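Local coordinates for protein Udp-n-acetylglucosamine pyrophosphorylase (Trypanosoma brucei, PDB 4BQH) that probably catalyses the transfer of a uridylyl group from UTP to N-acetyl-alpha-D-glucosamine 1-phosphate, giving UDP-N-acetylglucosamine and diphosphate, at residues G182-D185 with A186-R190; C215-E218 with N219-R222; I224-N227 with R228-C232. One frame throughout, in Å; residues are numbered along the deposited sequence.

Interaction 1 of 3, residues G182-D185 with A186-R190; sequences GQND and AETQR
Two donors of Thr188 grip the carbonyl oxygen of Asn184 where the chain, leaving strand 175-180, winds into helix 185-194; this is the first turn of a helix in the GT-A-like, Rossmann-type core. Thr188 OG1 reaches Asn184 O at 2.7 Å from well above the carbonyl plane, while Thr188 N comes to the same oxygen at 3.0 Å and lies much nearer that plane. The hydroxyl can turn back on the preceding turn because OG1 lies beside its own backbone N and anti to the carbonyl carbon (chi1 -57°). The side-chain OD1 of Asn184 accepts from the backbone N of Ser181, and its ND2 gives a hydrogen bond to Ala120 O, so both polar ends of this buried side chain are held.

One residue on, Gln189 divides its two donors between two oxygens of Asp185. Gln189 N donates to Asp185 O, and Gln189 NE2 meets Asp185 OD1 at 2.7 Å on the syn side of the carboxylate. The amide and carboxylate planes stand 86° apart, yet OD1 stays almost in the plane of the amide. Asp185 OD2 is bound in turn by Thr180 OG1 of the preceding strand, which ties the helix start to the strand end and limits rotation of the carboxylate.

Waters extend the turn on the side of Gly182 and Gln183: one links Gly182 O to Ala186 N, the other bridges Gln183 O, at 2.9 Å, and Glu187 N. Beside them Glu187 CG lies 3.3 Å from Asn184 O, and Glu187 OE2 is 3.6 Å from Asn184 CB.

Interaction 2 of 3, residues C215-E218 with N219-R222; sequences CYDE and NTGR
Asp217 meets Thr220 and Asn219 in an alpha-turn, closed by Gly221 N to Asp217 O, in the loop that leads from strand 213-214 to strand 225-227, and Thr220 itself forms an ST turn. Asp217 OD2 takes both donors of Thr220: OG1 at 2.8 Å and the backbone N at 2.9 Å. They come from opposite faces of the carboxylate plane, both on the anti side of OD2, so the oxygen is gripped between hydroxyl and amide. The extended torsion of Asp217, with CG anti to the backbone N (chi1 -179°), points the carboxylate at Thr220.

The other oxygen, OD1, reaches Asn219 through a water that donates to it and accepts from Asn219 N, so both oxygens help to hold backbone amides of the turn. Asn219 adds its CB, 3.9 Å from Asp217 OD2. The backbone N of Asp217 ties in the end of the loop as well, donating to Arg222 O at 2.8 Å.

Glu218, next in the turn, forms a salt bridge through its carboxylate with Arg384. Gly221 O sits at the edge of the Tyr216 ring, in its plane, 3.4 Å from CD2, and also accepts from Gln20; the ring packs on Phe54 and Leu58 of helix 51-64. Within the ST turn, Thr220 OG1 accepts from Arg222 N at 3.2 Å.

Interaction 3 of 3, residues I224-N227 with R228-C232; sequences IMEN and RGRIC
A beta hairpin with a classic bulge joins strands 225-227 and 230-234, closed by a type I turn from Asn227 to Arg230. At the bulge Glu226 and Asn227 both face Arg230, and Arg230 O takes the two amides: Asn227 N comes in the carbonyl plane, on a lone pair, with its N-H nearly straight at 172°, whereas the bond from Glu226 N is weak. Arg230 N returns a bond to Asn227 O at 3.2 Å. Beyond the bulge Cys232 N donates to Ile224 O at 2.8 Å.

The side chain of Asn227 lays an Asx turn over the type I turn. With CG between its own N and carbonyl carbon (chi1 58°), the amide folds over the turn and OD1 accepts from Gly229 N at 2.8 Å, in the plane of the amide carbonyl.

Glu226 and Arg230 run alongside each other and point the same way. Glu226 OE1 lies in the guanidinium plane at its edge, 3.3 Å from Arg230 NE; this is a salt bridge, though its hydrogen bond is weak and bent. A water also donates to OE1 and to Ile231 O. At the far end of the guanidinium, NH2 makes a salt bridge with Glu45.

On the side of the bulge away from the turn, Met225, bent back, sets SD 3.8 Å from Ile231 CG2, and Ile224 CB faces Cys232 CB at 3.9 Å. Cys232 SG lies beside Cys215 SG. Arg230 is thus shared between two acids, so its positive charge probably steadies both carboxylates while the backbone bonds hold the bulge.

How the interactions relate
Interactions 2 and 3 are neighbours in one small antiparallel sheet, with centres 13 Å apart. Strand 230-234 lies between 213-214 and 225-227; Cys215 N approaches Cys232 O at 2.9 Å and Cys215 O approaches Ile224 N at 2.9 Å, both probable hydrogen bonds, and the known disulfide pair Cys215-Cys232, its sulfurs too far apart here for a full bond, also meets there. Interaction 1 stands farther off, its centre 22 Å from that of interaction 3, but Gln183 NE2 packs 3.4 Å from Arg230 NH2. The bound inhibitor, reported as allosteric, lies near the sheet: about 9 Å from the Tyr216 side chain in interaction 2 and about 11 Å from that of Ile231 in interaction 3.

Interaction 1 of 3, residues G182-D185 with A186-R190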
loop_
_atom_site.group_PDB
_atom_site.type_symbol
_atom_site.label_atom_id
_atom_site.label_comp_id
_atom_site.label_asym_id
_atom_site.label_seq_id
_atom_site.Cartn_x
_atom_site.Cartn_y
_atom_site.Cartn_z
ATOM N N GLY A 182 12.874 5.095 -9.384
ATOM C CA GLY A 182 14.263 5.313 -9.767
ATOM C C GLY A 182 14.664 6.752 -9.487
ATOM O O GLY A 182 15.737 7.023 -8.936
ATOM N N GLN A 183 13.776 7.673 -9.820
ATOM C CA GLN A 183 14.098 9.080 -9.666
ATOM C C GLN A 183 14.051 9.607 -8.243
ATOM O O GLN A 183 14.800 10.512 -7.918
ATOM C CB GLN A 183 13.248 9.933 -10.592
ATOM C CG GLN A 183 13.676 9.766 -12.040
ATOM C CD GLN A 183 12.985 10.733 -12.979
ATOM O OE1 GLN A 183 11.768 10.952 -12.893
ATOM N NE2 GLN A 183 13.760 11.315 -13.893
ATOM N N ASN A 184 13.197 9.039 -7.388
ATOM C CA ASN A 184 13.038 9.567 -6.034
ATOM C C ASN A 184 13.760 8.779 -4.939
ATOM O O ASN A 184 13.670 9.120 -3.756
ATOM C CB ASN A 184 11.549 9.834 -5.700
ATOM C CG ASN A 184 10.788 8.596 -5.218
ATOM O OD1 ASN A 184 11.360 7.534 -4.959
ATOM N ND2 ASN A 184 9.474 8.749 -5.083
ATOM N N ASP A 185 14.495 7.746 -5.341
ATOM C CA ASP A 185 15.079 6.836 -4.359
ATOM C C ASP A 185 16.091 7.533 -3.453
ATOM O O ASP A 185 15.998 7.462 -2.229
ATOM C CB ASP A 185 15.670 5.591 -5.023
ATOM C CG ASP A 185 16.272 4.634 -4.008
ATOM O OD1 ASP A 185 17.432 4.845 -3.594
ATOM O OD2 ASP A 185 15.586 3.692 -3.581
ATOM N N ALA A 186 17.030 8.251 -4.071
ATOM C CA ALA A 186 18.091 8.913 -3.313
ATOM C C ALA A 186 17.539 9.931 -2.332
ATOM O O ALA A 186 17.946 9.968 -1.176
ATOM C CB ALA A 186 19.077 9.567 -4.274
ATOM N N GLU A 187 16.605 10.762 -2.783
ATOM C CA GLU A 187 16.048 11.778 -1.910
ATOM C C GLU A 187 15.231 11.129 -0.786
ATOM O O GLU A 187 15.219 11.634 0.336
ATOM C CB GLU A 187 15.254 12.833 -2.700
ATOM C CG GLU A 187 13.883 12.402 -3.195
ATOM C CD GLU A 187 13.210 13.457 -4.065
ATOM O OE1 GLU A 187 13.083 14.615 -3.628
ATOM O OE2 GLU A 187 12.811 13.119 -5.193
ATOM N N THR A 188 14.597 9.992 -1.078
ATOM C CA THR A 188 13.865 9.252 -0.036
ATOM C C THR A 188 14.817 8.699 1.043
ATOM O O THR A 188 14.578 8.861 2.244
ATOM C CB THR A 188 12.973 8.141 -0.630
ATOM O OG1 THR A 188 12.052 8.725 -1.577
ATOM C CG2 THR A 188 12.157 7.430 0.500
ATOM N N GLN A 189 15.916 8.087 0.620
ATOM C CA GLN A 189 16.884 7.552 1.598
ATOM C C GLN A 189 17.456 8.670 2.452
ATOM O O GLN A 189 17.602 8.503 3.663
ATOM C CB GLN A 189 18.001 6.809 0.895
ATOM C CG GLN A 189 17.514 5.552 0.197
ATOM C CD GLN A 189 18.629 4.594 -0.082
ATOM O OE1 GLN A 189 19.402 4.264 0.807
ATOM N NE2 GLN A 189 18.732 4.154 -1.316
ATOM N N ARG A 190 17.756 9.806 1.815
ATOM C CA ARG A 190 18.251 10.996 2.535
ATOM C C ARG A 190 17.285 11.480 3.613
ATOM O O ARG A 190 17.682 11.769 4.735
ATOM C CB ARG A 190 18.542 12.135 1.561
ATOM C CG ARG A 190 19.921 12.080 0.940
ATOM C CD ARG A 190 20.287 13.476 0.439
ATOM N NE ARG A 190 21.619 13.521 -0.158
ATOM C CZ ARG A 190 22.747 13.755 0.513
ATOM N NH1 ARG A 190 22.730 13.959 1.828
ATOM N NH2 ARG A 190 23.901 13.774 -0.138
HETATM O O HOH W 1 17.356 8.601 -7.016
HETATM O O HOH W 2 16.262 11.204 -5.522
#

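Interaction 2 of 3, residues C215-E218 with N219-R222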
loop_
_atom_site.group_PDB
_atom_site.type_symbol
_atom_site.label_atom_id
_atom_site.label_comp_id
_atom_site.label_asym_id
_atom_site.label_seq_id
_atom_site.Cartn_x
_atom_site.Cartn_y
_atom_site.Cartn_z
ATOM N N CYS A 215 5.792 4.040 -22.770
ATOM C CA CYS A 215 4.564 4.363 -23.491
ATOM C C CYS A 215 4.770 4.184 -24.993
ATOM O O CYS A 215 5.873 4.413 -25.503
ATOM C CB CYS A 215 4.145 5.800 -23.265
ATOM S SG CYS A 215 4.612 6.448 -21.658
ATOM N N TYR A 216 3.698 3.802 -25.683
ATOM C CA TYR A 216 3.787 3.322 -27.067
ATOM C C TYR A 216 2.886 4.054 -28.054
ATOM O O TYR A 216 1.774 4.427 -27.715
ATOM C CB TYR A 216 3.412 1.831 -27.081
ATOM C CG TYR A 216 4.402 0.968 -26.340
ATOM C CD1 TYR A 216 4.307 0.780 -24.953
ATOM C CD2 TYR A 216 5.448 0.341 -27.028
ATOM C CE1 TYR A 216 5.233 -0.008 -24.287
ATOM C CE2 TYR A 216 6.368 -0.443 -26.380
ATOM C CZ TYR A 216 6.260 -0.606 -25.011
ATOM O OH TYR A 216 7.172 -1.363 -24.374
ATOM N N ASP A 217 3.372 4.222 -29.280
ATOM C CA ASP A 217 2.504 4.596 -30.394
ATOM C C ASP A 217 1.593 3.412 -30.722
ATOM O O ASP A 217 2.072 2.306 -30.899
ATOM C CB ASP A 217 3.340 4.963 -31.621
ATOM C CG ASP A 217 2.475 5.383 -32.796
ATOM O OD1 ASP A 217 1.827 6.444 -32.711
ATOM O OD2 ASP A 217 2.446 4.651 -33.803
ATOM N N GLU A 218 0.291 3.664 -30.813
ATOM C CA GLU A 218 -0.711 2.605 -30.988
ATOM C C GLU A 218 -0.593 1.941 -32.357
ATOM O O GLU A 218 -0.649 0.716 -32.462
ATOM C CB GLU A 218 -2.122 3.168 -30.779
ATOM C CG GLU A 218 -3.236 2.114 -30.815
ATOM C CD GLU A 218 -4.611 2.652 -30.420
ATOM O OE1 GLU A 218 -4.741 3.828 -30.019
ATOM O OE2 GLU A 218 -5.590 1.881 -30.522
ATOM N N ASN A 219 -0.419 2.750 -33.394
ATOM C CA ASN A 219 -0.360 2.229 -34.766
ATOM C C ASN A 219 0.891 1.442 -35.118
ATOM O O ASN A 219 0.793 0.440 -35.805
ATOM C CB ASN A 219 -0.628 3.344 -35.773
ATOM C CG ASN A 219 -2.014 3.934 -35.605
ATOM O OD1 ASN A 219 -2.916 3.292 -35.039
ATOM N ND2 ASN A 219 -2.190 5.163 -36.064
ATOM N N THR A 220 2.054 1.874 -34.632
ATOM C CA THR A 220 3.336 1.284 -35.035
ATOM C C THR A 220 3.936 0.369 -33.961
ATOM O O THR A 220 4.823 -0.451 -34.251
ATOM C CB THR A 220 4.395 2.365 -35.372
ATOM O OG1 THR A 220 4.730 3.103 -34.184
ATOM C CG2 THR A 220 3.880 3.339 -36.445
ATOM N N GLY A 221 3.470 0.523 -32.719
ATOM C CA GLY A 221 4.090 -0.176 -31.582
ATOM C C GLY A 221 5.467 0.339 -31.159
ATOM O O GLY A 221 6.134 -0.281 -30.309
ATOM N N ARG A 222 5.891 1.471 -31.721
ATOM C CA ARG A 222 7.146 2.102 -31.317
ATOM C C ARG A 222 7.031 2.779 -29.964
ATOM O O ARG A 222 6.071 3.484 -29.698
ATOM C CB ARG A 222 7.596 3.161 -32.329
ATOM C CG ARG A 222 8.126 2.582 -33.631
ATOM C CD ARG A 222 8.524 3.721 -34.560
ATOM N NE ARG A 222 8.510 3.291 -35.959
ATOM C CZ ARG A 222 8.199 4.080 -36.989
ATOM N NH1 ARG A 222 7.862 5.351 -36.794
ATOM N NH2 ARG A 222 8.216 3.594 -38.223
HETATM O O HOH W 3 -0.852 5.646 -33.353
#

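Interaction 3 of 3, residues I224-N227 with R228-C232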
loop_
_atom_site.group_PDB
_atom_site.type_symbol
_atom_site.label_atom_id
_atom_site.label_comp_id
_atom_site.label_asym_id
_atom_site.label_seq_id
_atom_site.Cartn_x
_atom_site.Cartn_y
_atom_site.Cartn_z
ATOM N N ILE A 224 7.495 5.688 -27.601
ATOM C CA ILE A 224 7.525 7.119 -27.849
ATOM C C ILE A 224 8.725 7.731 -27.128
ATOM O O ILE A 224 9.058 7.328 -26.019
ATOM C CB ILE A 224 6.220 7.778 -27.376
ATOM C CG1 ILE A 224 5.028 7.262 -28.201
ATOM C CG2 ILE A 224 6.324 9.314 -27.447
ATOM C CD1 ILE A 224 3.672 7.490 -27.552
ATOM N N MET A 225 9.391 8.685 -27.788
ATOM C CA MET A 225 10.465 9.455 -27.177
ATOM C C MET A 225 9.920 10.754 -26.593
ATOM O O MET A 225 9.225 11.508 -27.292
ATOM C CB MET A 225 11.554 9.783 -28.225
ATOM C CG MET A 225 12.151 8.577 -28.946
ATOM S SD MET A 225 12.979 7.472 -27.786
ATOM C CE MET A 225 14.445 8.441 -27.381
ATOM N N GLU A 226 10.207 11.005 -25.317
ATOM C CA GLU A 226 9.898 12.301 -24.715
ATOM C C GLU A 226 10.814 13.375 -25.337
ATOM O O GLU A 226 10.379 14.498 -25.654
ATOM C CB GLU A 226 10.084 12.250 -23.207
ATOM C CG GLU A 226 9.630 13.519 -22.494
ATOM C CD GLU A 226 9.613 13.393 -20.980
ATOM O OE1 GLU A 226 9.926 12.306 -20.442
ATOM O OE2 GLU A 226 9.274 14.396 -20.321
ATOM N N ASN A 227 12.075 12.999 -25.499
ATOM C CA ASN A 227 13.088 13.833 -26.192
ATOM C C ASN A 227 14.230 12.928 -26.640
ATOM O O ASN A 227 14.168 11.716 -26.454
ATOM C CB ASN A 227 13.570 14.999 -25.297
ATOM C CG ASN A 227 14.169 14.539 -23.978
ATOM O OD1 ASN A 227 15.188 13.859 -23.947
ATOM N ND2 ASN A 227 13.547 14.937 -22.880
ATOM N N ARG A 228 15.284 13.488 -27.237
ATOM C CA ARG A 228 16.312 12.643 -27.800
ATOM C C ARG A 228 17.070 11.844 -26.727
ATOM O O ARG A 228 17.747 10.865 -27.055
ATOM C CB ARG A 228 17.255 13.464 -28.702
ATOM C CG ARG A 228 16.562 13.888 -30.000
ATOM C CD ARG A 228 17.516 14.605 -30.918
ATOM N NE ARG A 228 18.608 13.717 -31.304
ATOM C CZ ARG A 228 19.587 14.043 -32.133
ATOM N NH1 ARG A 228 19.652 15.271 -32.699
ATOM N NH2 ARG A 228 20.513 13.139 -32.382
ATOM N N GLY A 229 16.949 12.249 -25.468
ATOM C CA GLY A 229 17.648 11.588 -24.374
ATOM C C GLY A 229 16.728 10.908 -23.360
ATOM O O GLY A 229 17.161 10.569 -22.263
ATOM N N ARG A 230 15.471 10.700 -23.722
ATOM C CA ARG A 230 14.513 10.152 -22.752
ATOM C C ARG A 230 13.332 9.500 -23.439
ATOM O O ARG A 230 12.696 10.112 -24.301
ATOM C CB ARG A 230 14.024 11.249 -21.803
ATOM C CG ARG A 230 13.184 10.722 -20.643
ATOM C CD ARG A 230 12.992 11.763 -19.549
ATOM N NE ARG A 230 12.252 11.181 -18.418
ATOM C CZ ARG A 230 12.815 10.431 -17.471
ATOM N NH1 ARG A 230 14.115 10.153 -17.525
ATOM N NH2 ARG A 230 12.073 9.950 -16.484
ATOM N N ILE A 231 13.041 8.254 -23.063
ATOM C CA ILE A 231 11.836 7.607 -23.558
ATOM C C ILE A 231 10.646 7.974 -22.695
ATOM O O ILE A 231 10.779 8.282 -21.514
ATOM C CB ILE A 231 11.953 6.067 -23.659
ATOM C CG1 ILE A 231 11.934 5.410 -22.290
ATOM C CG2 ILE A 231 13.161 5.638 -24.475
ATOM C CD1 ILE A 231 11.512 3.950 -22.368
ATOM N N CYS A 232 9.478 7.963 -23.316
ATOM C CA CYS A 232 8.247 8.150 -22.611
ATOM C C CYS A 232 8.028 6.894 -21.758
ATOM O O CYS A 232 8.053 5.774 -22.262
ATOM C CB CYS A 232 7.099 8.302 -23.600
ATOM S SG CYS A 232 5.663 8.882 -22.708
HETATM O O HOH W 4 9.361 9.750 -19.519
#